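Local coordinates for demethylmenaquinone Methyltransferase (PDB 1J3L), which is a protein of the Aldolase/RraA family, whatever its name suggests, and assembles from three chains, at residues 78-81 and 82-85. Numbering follows the deposited sequence.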
ATOM      1  N   ALA A  78      -1.350 -22.939  -1.252  1.00 21.04           N
ATOM      2  CA  ALA A  78      -2.534 -22.291  -1.795  1.00 26.55           C
ATOM      3  C   ALA A  78      -3.370 -23.329  -2.544  1.00 20.83           C
ATOM      4  O   ALA A  78      -4.585 -23.434  -2.336  1.00 22.20           O
ATOM      5  CB  ALA A  78      -2.135 -21.160  -2.733  1.00 30.11           C
ATOM      6  N   ARG A  79      -2.712 -24.092  -3.411  1.00 22.82           N
ATOM      7  CA  ARG A  79      -3.389 -25.116  -4.184  1.00 20.68           C
ATOM      8  C   ARG A  79      -3.939 -26.194  -3.264  1.00 14.70           C
ATOM      9  O   ARG A  79      -5.018 -26.694  -3.490  1.00 15.72           O
ATOM     10  CB  ARG A  79      -2.427 -25.742  -5.199  1.00 22.42           C
ATOM     11  CG  ARG A  79      -1.967 -24.785  -6.297  1.00 31.32           C
ATOM     12  CD  ARG A  79      -1.081 -25.465  -7.375  1.00 34.25           C
ATOM     13  NE  ARG A  79       0.298 -25.753  -6.955  1.00 25.84           N
ATOM     14  CZ  ARG A  79       1.312 -24.895  -7.027  1.00 30.96           C
ATOM     15  NH1 ARG A  79       1.101 -23.685  -7.512  1.00 44.21           N
ATOM     16  NH2 ARG A  79       2.524 -25.231  -6.584  1.00 50.03           N
ATOM     17  N   ARG A  80      -3.196 -26.551  -2.221  1.00 15.60           N
ATOM     18  CA  ARG A  80      -3.671 -27.571  -1.300  1.00 26.10           C
ATOM     19  C   ARG A  80      -4.954 -27.092  -0.602  1.00 34.24           C
ATOM     20  O   ARG A  80      -5.948 -27.818  -0.552  1.00 28.35           O
ATOM     21  CB  ARG A  80      -2.589 -27.917  -0.269  1.00 30.68           C
ATOM     22  CG  ARG A  80      -2.790 -29.273   0.369  1.00 46.14           C
ATOM     23  CD  ARG A  80      -2.922 -30.375  -0.684  1.00 34.20           C
ATOM     24  NE  ARG A  80      -3.520 -31.564  -0.088  1.00 35.48           N
ATOM     25  CZ  ARG A  80      -4.307 -32.415  -0.736  1.00 36.55           C
ATOM     26  NH1 ARG A  80      -4.596 -32.220  -2.014  1.00 24.77           N
ATOM     27  NH2 ARG A  80      -4.833 -33.447  -0.093  1.00 43.56           N
ATOM     28  N   ALA A  81      -4.929 -25.859  -0.095  1.00 23.28           N
ATOM     29  CA  ALA A  81      -6.078 -25.272   0.592  1.00 26.10           C
ATOM     30  C   ALA A  81      -7.306 -25.329  -0.291  1.00 22.36           C
ATOM     31  O   ALA A  81      -8.416 -25.627   0.174  1.00 21.11           O
ATOM     32  CB  ALA A  81      -5.783 -23.821   0.977  1.00 23.25           C
ATOM     33  N   TRP A  82      -7.100 -25.051  -1.572  1.00 22.20           N
ATOM     34  CA  TRP A  82      -8.186 -25.079  -2.536  1.00 21.35           C
ATOM     35  C   TRP A  82      -8.722 -26.488  -2.758  1.00 24.17           C
ATOM     36  O   TRP A  82      -9.936 -26.688  -2.802  1.00 30.29           O
ATOM     37  CB  TRP A  82      -7.724 -24.496  -3.866  1.00 22.66           C
ATOM     38  CG  TRP A  82      -8.749 -24.584  -4.940  1.00 27.65           C
ATOM     39  CD1 TRP A  82     -10.002 -24.047  -4.921  1.00 28.56           C
ATOM     40  CD2 TRP A  82      -8.600 -25.215  -6.216  1.00 29.67           C
ATOM     41  NE1 TRP A  82     -10.641 -24.298  -6.106  1.00 30.71           N
ATOM     42  CE2 TRP A  82      -9.805 -25.010  -6.920  1.00 26.30           C
ATOM     43  CE3 TRP A  82      -7.562 -25.928  -6.834  1.00 42.59           C
ATOM     44  CZ2 TRP A  82     -10.006 -25.493  -8.214  1.00 37.00           C
ATOM     45  CZ3 TRP A  82      -7.760 -26.410  -8.126  1.00 52.96           C
ATOM     46  CH2 TRP A  82      -8.975 -26.187  -8.801  1.00 47.36           C
ATOM     47  N   GLU A  83      -7.823 -27.462  -2.913  1.00 28.81           N
ATOM     48  CA  GLU A  83      -8.232 -28.854  -3.127  1.00 28.96           C
ATOM     49  C   GLU A  83      -9.008 -29.363  -1.908  1.00 23.72           C
ATOM     50  O   GLU A  83      -9.872 -30.218  -2.032  1.00 21.95           O
ATOM     51  CB  GLU A  83      -7.011 -29.764  -3.372  1.00 26.89           C
ATOM     52  CG  GLU A  83      -6.119 -29.338  -4.543  1.00 32.91           C
ATOM     53  CD  GLU A  83      -4.891 -30.229  -4.737  1.00 37.47           C
ATOM     54  OE1 GLU A  83      -4.192 -30.534  -3.745  1.00 31.23           O
ATOM     55  OE2 GLU A  83      -4.611 -30.612  -5.895  1.00 46.01           O
ATOM     56  N   LYS A  84      -8.687 -28.836  -0.733  1.00 25.49           N
ATOM     57  CA  LYS A  84      -9.356 -29.243   0.495  1.00 21.76           C
ATOM     58  C   LYS A  84     -10.644 -28.457   0.756  1.00 29.87           C
ATOM     59  O   LYS A  84     -11.296 -28.641   1.784  1.00 25.61           O
ATOM     60  CB  LYS A  84      -8.401 -29.103   1.681  1.00 34.73           C
ATOM     61  CG  LYS A  84      -7.439 -30.274   1.835  1.00 37.64           C
ATOM     62  CD  LYS A  84      -8.209 -31.542   2.153  1.00 39.19           C
ATOM     63  CE  LYS A  84      -7.307 -32.745   2.260  1.00 41.43           C
ATOM     64  NZ  LYS A  84      -8.102 -33.926   2.668  1.00 40.14           N
ATOM     65  N   GLY A  85     -10.991 -27.567  -0.172  1.00 23.45           N
ATOM     66  CA  GLY A  85     -12.225 -26.800  -0.060  1.00 27.27           C
ATOM     67  C   GLY A  85     -12.231 -25.486   0.701  1.00 25.71           C
ATOM     68  O   GLY A  85     -13.275 -24.847   0.833  1.00 27.89           O
TER
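Arg80 and Glu83, one turn apart near the C-terminal end of helix 75-83, form a salt bridge through Arg80 NH1 and Glu83 OE1; the modelled 2.4 Å between these two atoms is very short, so the exact length is doubtful. OE1 comes to the edge of the guanidinium, near its plane, while the carboxylate plane stands 88° to it. Arg80 reaches over because its CG lies anti to the backbone N (chi1 -159°) and the chain then bends at chi2. On the other branch of the guanidinium, NH2 lies 4.3 Å from Lys84 NZ, a like-charge approach probably eased by nearby acids. Salt bridges join Arg80 NE to Glu52, Lys84 NZ to Glu54 and Arg79 NH1 to Glu100.

Along the backbone the i to i-4 pattern holds: Trp82 N hydrogen-bonds to Ala78 O, Glu83 N to Arg79 O, and Lys84 N to Arg80 O at 2.9 Å, with a weak second acceptor in Ala81 O. Gly85, at positive phi, closes the helix in a Schellman motif, its N hydrogen-bonded to Trp82 O at 3.0 Å. Trp82 packs on Val104, Pro105 and Ile106, and the helix end leads into strand 88-92, completing a beta-alpha-beta unit begun by strand 58-63.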